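PDB 4WZZ: putative sugar ABC transporter, substrate-binding protein from Clostridium phytofermentans, which binds L-rhamnose and probably serves as the sugar-recognising component of an ABC transporter. Local coordinates for residues 105-109 with 110-114; 156-159 with 160-164; 168-171 with 172-176. One frame throughout, in Å; residues are numbered along the deposited sequence.

Contact 1 of 3, residues 105-109 with 110-114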
loop_
_atom_site.group_PDB
_atom_site.type_symbol
_atom_site.label_atom_id
_atom_site.label_comp_id
_atom_site.label_asym_id
_atom_site.label_seq_id
_atom_site.Cartn_x
_atom_site.Cartn_y
_atom_site.Cartn_z
ATOM N N ASN A 105 -0.983 -17.864 -12.569
ATOM C CA ASN A 105 -1.149 -19.103 -13.307
ATOM C C ASN A 105 -1.520 -20.277 -12.401
ATOM O O ASN A 105 -2.305 -21.134 -12.802
ATOM C CB ASN A 105 0.092 -19.412 -14.153
ATOM C CG ASN A 105 0.250 -18.447 -15.328
ATOM O OD1 ASN A 105 -0.735 -17.894 -15.825
ATOM N ND2 ASN A 105 1.492 -18.241 -15.775
ATOM N N ASN A 106 -0.970 -20.302 -11.187
ATOM C CA ASN A 106 -1.325 -21.332 -10.217
ATOM C C ASN A 106 -2.795 -21.200 -9.823
ATOM O O ASN A 106 -3.508 -22.194 -9.718
ATOM C CB ASN A 106 -0.456 -21.239 -8.959
ATOM C CG ASN A 106 0.923 -21.863 -9.137
ATOM O OD1 ASN A 106 1.231 -22.465 -10.170
ATOM N ND2 ASN A 106 1.756 -21.734 -8.111
ATOM N N ALA A 107 -3.246 -19.965 -9.605
ATOM C CA ALA A 107 -4.634 -19.741 -9.227
ATOM C C ALA A 107 -5.577 -20.216 -10.324
ATOM O O ALA A 107 -6.571 -20.895 -10.047
ATOM C CB ALA A 107 -4.877 -18.275 -8.911
ATOM N N ILE A 108 -5.264 -19.880 -11.570
ATOM C CA ILE A 108 -6.096 -20.319 -12.688
ATOM C C ILE A 108 -6.157 -21.843 -12.705
ATOM O O ILE A 108 -7.235 -22.442 -12.797
ATOM C CB ILE A 108 -5.554 -19.806 -14.035
ATOM C CG1 ILE A 108 -5.665 -18.286 -14.119
ATOM C CG2 ILE A 108 -6.347 -20.396 -15.164
ATOM C CD1 ILE A 108 -4.859 -17.682 -15.258
ATOM N N SER A 109 -4.985 -22.462 -12.588
ATOM C CA SER A 109 -4.851 -23.914 -12.595
ATOM C C SER A 109 -5.690 -24.574 -11.499
ATOM O O SER A 109 -6.157 -25.690 -11.665
ATOM C CB SER A 109 -3.373 -24.290 -12.405
ATOM O OG SER A 109 -3.195 -25.696 -12.380
ATOM N N GLN A 110 -5.855 -23.896 -10.373
ATOM C CA GLN A 110 -6.643 -24.443 -9.274
ATOM C C GLN A 110 -8.145 -24.258 -9.510
ATOM O O GLN A 110 -8.968 -24.816 -8.790
ATOM C CB GLN A 110 -6.250 -23.764 -7.967
ATOM C CG GLN A 110 -4.857 -24.086 -7.513
ATOM C CD GLN A 110 -4.502 -23.367 -6.232
ATOM O OE1 GLN A 110 -5.367 -23.113 -5.391
ATOM N NE2 GLN A 110 -3.231 -23.022 -6.080
ATOM N N GLY A 111 -8.500 -23.457 -10.504
ATOM C CA GLY A 111 -9.897 -23.257 -10.850
ATOM C C GLY A 111 -10.647 -22.403 -9.843
ATOM O O GLY A 111 -11.827 -22.643 -9.542
ATOM N N VAL A 112 -9.959 -21.403 -9.310
ATOM C CA VAL A 112 -10.586 -20.474 -8.375
ATOM C C VAL A 112 -11.654 -19.638 -9.073
ATOM O O VAL A 112 -11.669 -19.534 -10.289
ATOM C CB VAL A 112 -9.563 -19.529 -7.724
ATOM C CG1 VAL A 112 -8.447 -20.334 -7.048
ATOM C CG2 VAL A 112 -8.989 -18.516 -8.744
ATOM N N ASP A 113 -12.530 -19.039 -8.277
ATOM C CA ASP A 113 -13.637 -18.238 -8.785
ATOM C C ASP A 113 -13.299 -16.753 -8.865
ATOM O O ASP A 113 -13.906 -16.002 -9.649
ATOM C CB ASP A 113 -14.863 -18.452 -7.887
ATOM C CG ASP A 113 -15.299 -19.905 -7.843
ATOM O OD1 ASP A 113 -15.779 -20.392 -8.889
ATOM O OD2 ASP A 113 -15.186 -20.556 -6.780
ATOM N N CYS A 114 -12.338 -16.330 -8.049
ATOM C CA CYS A 114 -11.998 -14.920 -7.935
ATOM C C CYS A 114 -10.524 -14.789 -7.606
ATOM O O CYS A 114 -9.977 -15.606 -6.870
ATOM C CB CYS A 114 -12.854 -14.291 -6.843
ATOM S SG CYS A 114 -12.545 -12.541 -6.566
#
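Gly111 N is the donor that ties off the end of helix 97-110, and two carbonyls of the last turn share it. Its bond to Ile108 O is the sounder one, 2.8 Å long, with the donor standing above the carbonyl plane and not on a lone pair. The bond from Gly111 N to Ala107 O is weak and bent. Gln110 N is shared in the same way: it bonds to Asn106 O at 3.0 Å and only weakly to Ala107 O, so that Ala107 O receives two weak bonds, from Gln110 N and Gly111 N. The positive phi of Gly111 (73°) with two bonds back into the last turn makes this a Schellman motif, and the chain leaves the helix here for strand 114-117. Helix 97-110 is the helical arm of a beta-alpha-beta crossover between strands 86-90 and 114-117, which passes over strand 56-60. Beyond the glycine, Val112 folds back on the helix. Both its methyls come up to Ala107 O from one side, CG1 and CG2 each 3.6 Å from that oxygen, and CG2 also reaches Ala107 CB at 4.1 Å. These two buried residues make the apolar part of the contact and both face strand 56-60, Ala107 resting on Ala58 and Val112 on Thr56. On the solvent side Gln110 turns back along the helix. With CG beside its own backbone N (chi1 -68°), CG comes to 3.2 Å from Asn106 O, and the extended chain carries NE2 to 3.7 Å from the same oxygen. Asn106 ND2 makes a weak hydrogen bond to Gln90 OE1, and Asp113 OD2 accepts from Thr56 N.

Contact 2 of 3, residues 156-159 with 160-164; sequences NQAG and TTQIA
Gly159 N donates to Gln162 OE1 at 2.9 Å, a bond that closes the side chain of the third helical residue back on the N-cap. The donor is tilted 16° from the plane of the carboxamide. Gln162 reaches it with CG beside its own backbone N (chi1 -64°) and the chain extended beyond, so that CB passes 3.3 Å from Gly159 O and the amide bends over the start of the helix. OE1 lies 3.5 Å from Gly159 CA, an approach that the bare glycine makes possible. Gly159 O in turn accepts from Ile163 N at 3.1 Å, the donor nearly along the C=O axis, and this opens the regular bonding of helix 160-174. The side-chain-to-N-cap bond is the half of a capping box made by the N3 residue; glycine has no side chain to make the other half. Topologically, residues 156-159 are one of the connections that cross between the two lobes of a periplasmic-binding-protein fold: strand 154-156 belongs to the mixed sheet of the first lobe, and helix 160-174 to the second. Next to the cap, Ala158 CB packs on Ile163, 4.0 Å from CG1 and about as close to CD1, and Ile163 continues onto Trp196, Trp297 and Pro356. On the Thr160 side, the side chains of Asn156 and Thr160 cross at about a right angle, with ND2 of Asn156 3.6 Å from OG1 of Thr160. The amide itself is held by Glu350, whose OE1 accepts from Asn156 ND2. Next along, Gln157 lines the rhamnose pocket and touches the sugar; its NE2 is bonded to OD1 of Asp143, another pocket residue.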
loop_
_atom_site.group_PDB
_atom_site.type_symbol
_atom_site.label_atom_id
_atom_site.label_comp_id
_atom_site.label_asym_id
_atom_site.label_seq_id
_atom_site.Cartn_x
_atom_site.Cartn_y
_atom_site.Cartn_z
ATOM N N ASN A 156 -8.699 0.616 -2.960
ATOM C CA ASN A 156 -7.599 1.538 -2.608
ATOM C C ASN A 156 -7.672 1.881 -1.125
ATOM O O ASN A 156 -8.751 2.215 -0.603
ATOM C CB ASN A 156 -7.741 2.828 -3.442
ATOM C CG ASN A 156 -6.437 3.581 -3.612
ATOM O OD1 ASN A 156 -5.457 3.331 -2.912
ATOM N ND2 ASN A 156 -6.424 4.541 -4.550
ATOM N N GLN A 157 -6.531 1.759 -0.432
ATOM C CA GLN A 157 -6.429 2.022 1.003
ATOM C C GLN A 157 -6.800 3.445 1.382
ATOM O O GLN A 157 -7.319 3.700 2.459
ATOM C CB GLN A 157 -5.001 1.733 1.477
ATOM C CG GLN A 157 -3.899 2.237 0.535
ATOM C CD GLN A 157 -3.395 1.174 -0.393
ATOM O OE1 GLN A 157 -4.143 0.672 -1.228
ATOM N NE2 GLN A 157 -2.137 0.798 -0.246
ATOM N N ALA A 158 -6.517 4.387 0.496
ATOM C CA ALA A 158 -6.816 5.795 0.756
ATOM C C ALA A 158 -6.760 6.511 -0.568
ATOM O O ALA A 158 -6.247 5.971 -1.538
ATOM C CB ALA A 158 -5.818 6.393 1.746
ATOM N N GLY A 159 -7.306 7.723 -0.648
ATOM C CA GLY A 159 -7.143 8.488 -1.863
ATOM C C GLY A 159 -5.657 8.694 -2.169
ATOM O O GLY A 159 -4.865 9.072 -1.305
ATOM N N THR A 160 -5.271 8.463 -3.416
ATOM C CA THR A 160 -3.877 8.649 -3.820
ATOM C C THR A 160 -3.388 10.050 -3.452
ATOM O O THR A 160 -2.313 10.248 -2.880
ATOM C CB THR A 160 -3.724 8.403 -5.311
ATOM O OG1 THR A 160 -4.170 7.073 -5.618
ATOM C CG2 THR A 160 -2.289 8.556 -5.722
ATOM N N THR A 161 -4.219 11.047 -3.758
ATOM C CA THR A 161 -3.888 12.419 -3.410
ATOM C C THR A 161 -3.762 12.653 -1.913
ATOM O O THR A 161 -2.928 13.441 -1.465
ATOM C CB THR A 161 -4.960 13.347 -3.967
ATOM O OG1 THR A 161 -5.000 13.198 -5.391
ATOM C CG2 THR A 161 -4.678 14.802 -3.626
ATOM N N GLN A 162 -4.632 12.007 -1.143
ATOM C CA GLN A 162 -4.589 12.188 0.297
ATOM C C GLN A 162 -3.244 11.734 0.875
ATOM O O GLN A 162 -2.690 12.365 1.762
ATOM C CB GLN A 162 -5.731 11.402 0.934
ATOM C CG GLN A 162 -7.103 11.895 0.534
ATOM C CD GLN A 162 -8.183 11.084 1.213
ATOM O OE1 GLN A 162 -8.206 9.851 1.129
ATOM N NE2 GLN A 162 -9.062 11.766 1.920
ATOM N N ILE A 163 -2.729 10.630 0.361
ATOM C CA ILE A 163 -1.440 10.107 0.824
ATOM C C ILE A 163 -0.335 11.076 0.392
ATOM O O ILE A 163 0.517 11.428 1.173
ATOM C CB ILE A 163 -1.179 8.727 0.241
ATOM C CG1 ILE A 163 -2.137 7.707 0.858
ATOM C CG2 ILE A 163 0.282 8.317 0.432
ATOM C CD1 ILE A 163 -1.868 7.435 2.333
ATOM N N ALA A 164 -0.366 11.513 -0.863
ATOM C CA ALA A 164 0.658 12.440 -1.340
ATOM C C ALA A 164 0.690 13.751 -0.555
ATOM O O ALA A 164 1.761 14.295 -0.231
ATOM C CB ALA A 164 0.465 12.722 -2.825
#

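Contact 3 of 3, residues 168-171 with 172-176; sequences MDAI and LDISG
Ile174 lies back over the carbonyl of Ala170, one turn earlier. Its CG1, placed beside its own backbone N (chi1 -65°), passes 3.2 Å from Ala170 O, and CD1 goes on to touch Ala170 CB at 4.1 Å. This is the last turn of helix 160-174, which packs against the parallel four-stranded sheet of the second lobe before the chain enters strand 179-185, the alternating helix-and-strand pattern of this alpha/beta fold. The methyl contact belongs to the buried side: Ala170 and Ile174 both rest on Thr271 of strand 269-272, while Ile171 reaches Val243 and Cys245 of the neighbouring strand, and selenomethionine Met168 lies on Leu212. Regular helical bonds run through the turn, from Leu172 N to Met168 O, Asp173 N to Asp169 O and Ile174 N to Ala170 O, the last 2.8 Å long and almost straight. The two aspartates lie on the outer side, four residues apart. Asp169 OD1 takes a salt bridge from Lys208 NZ and a hydrogen bond with Tyr209 OH, and its OD2 is held by Gln165 NE2; these partners probably favour the charged form. Asp173 OD2 is hydrogen-bonded with Tyr293 OH. Gly176, with positive phi, is the first residue to leave helical angles, and its N bonds to Asp173 O at 3.0 Å. At the end of the turn the side chain of Ser175 sits between its backbone N and carbonyl carbon, which turns OG back to join the backbone N at Ile171 O; the hydroxyl also accepts from Gly177 N. Ile171 O is gripped twice, by Ser175 N at 2.9 Å and Ser175 OG at 2.8 Å, from opposite faces of its carbonyl plane.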
loop_
_atom_site.group_PDB
_atom_site.type_symbol
_atom_site.label_atom_id
_atom_site.label_comp_id
_atom_site.label_asym_id
_atom_site.label_seq_id
_atom_site.Cartn_x
_atom_site.Cartn_y
_atom_site.Cartn_z
HETATM N N MSE A 168 3.700 15.220 1.734
HETATM C CA MSE A 168 4.373 16.485 1.414
HETATM C C MSE A 168 4.306 17.432 2.602
HETATM O O MSE A 168 5.288 18.104 2.916
HETATM C CB MSE A 168 3.806 17.159 0.170
HETATM C CG MSE A 168 4.226 16.509 -1.142
HETATM SE SE MSE A 168 6.184 16.214 -1.307
HETATM C CE MSE A 168 6.812 17.987 -0.766
ATOM N N ASP A 169 3.148 17.504 3.251
ATOM C CA ASP A 169 3.002 18.377 4.417
ATOM C C ASP A 169 3.896 17.894 5.547
ATOM O O ASP A 169 4.480 18.715 6.256
ATOM C CB ASP A 169 1.542 18.470 4.870
ATOM C CG ASP A 169 0.681 19.322 3.927
ATOM O OD1 ASP A 169 1.246 20.164 3.191
ATOM O OD2 ASP A 169 -0.565 19.151 3.912
ATOM N N ALA A 170 4.055 16.573 5.697
ATOM C CA ALA A 170 4.975 16.036 6.679
ATOM C C ALA A 170 6.398 16.448 6.396
ATOM O O ALA A 170 7.122 16.900 7.287
ATOM C CB ALA A 170 4.877 14.510 6.748
ATOM N N ILE A 171 6.822 16.318 5.146
ATOM C CA ILE A 171 8.186 16.718 4.794
ATOM C C ILE A 171 8.407 18.203 5.074
ATOM O O ILE A 171 9.423 18.592 5.638
ATOM C CB ILE A 171 8.501 16.377 3.328
ATOM C CG1 ILE A 171 8.532 14.847 3.118
ATOM C CG2 ILE A 171 9.822 16.978 2.921
ATOM C CD1 ILE A 171 8.092 14.436 1.718
ATOM N N LEU A 172 7.434 19.025 4.701
ATOM C CA LEU A 172 7.554 20.459 4.877
ATOM C C LEU A 172 7.711 20.801 6.366
ATOM O O LEU A 172 8.488 21.666 6.739
ATOM C CB LEU A 172 6.333 21.168 4.285
ATOM C CG LEU A 172 6.375 22.697 4.385
ATOM C CD1 LEU A 172 7.508 23.262 3.539
ATOM C CD2 LEU A 172 5.050 23.292 3.971
ATOM N N ASP A 173 6.929 20.127 7.199
ATOM C CA ASP A 173 6.951 20.346 8.640
ATOM C C ASP A 173 8.261 19.872 9.243
ATOM O O ASP A 173 8.984 20.626 9.897
ATOM C CB ASP A 173 5.779 19.588 9.272
ATOM C CG ASP A 173 5.755 19.699 10.785
ATOM O OD1 ASP A 173 6.150 20.761 11.329
ATOM O OD2 ASP A 173 5.318 18.732 11.431
ATOM N N ILE A 174 8.576 18.602 9.002
ATOM C CA ILE A 174 9.703 17.955 9.644
ATOM C C ILE A 174 11.057 18.547 9.206
ATOM O O ILE A 174 12.011 18.571 9.986
ATOM C CB ILE A 174 9.630 16.429 9.388
ATOM C CG1 ILE A 174 8.379 15.858 10.066
ATOM C CG2 ILE A 174 10.874 15.750 9.853
ATOM C CD1 ILE A 174 7.971 14.482 9.502
ATOM N N SER A 175 11.138 19.041 7.974
ATOM C CA SER A 175 12.359 19.640 7.459
ATOM C C SER A 175 12.592 21.013 8.056
ATOM O O SER A 175 13.673 21.556 7.905
ATOM C CB SER A 175 12.289 19.801 5.937
ATOM O OG SER A 175 11.238 20.707 5.597
ATOM N N GLY A 176 11.577 21.597 8.684
ATOM C CA GLY A 176 11.649 22.989 9.109
ATOM C C GLY A 176 11.278 23.994 8.028
ATOM O O GLY A 176 11.376 25.207 8.231
#

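How the contacts relate
The contacts follow one another along the chain without overlap. Contact 1 closes a helix of the first lobe at its far end, next to the mixed sheet. Contacts 2 and 3 sit at the two ends of helix 160-174, their centres about 18 Å apart: contact 2 is the crossing from the first lobe, whereas contact 3 is at the outer end beside the four-stranded sheet. Contacts 1 and 3 thus lie toward the outer ends of the two lobes, about 45 Å apart between centres, on opposite sides of the chain's centre. Contact 2, which holds the pocket residue Gln157, lies beside the sugar, consistent with a place where lobe movement could be transmitted.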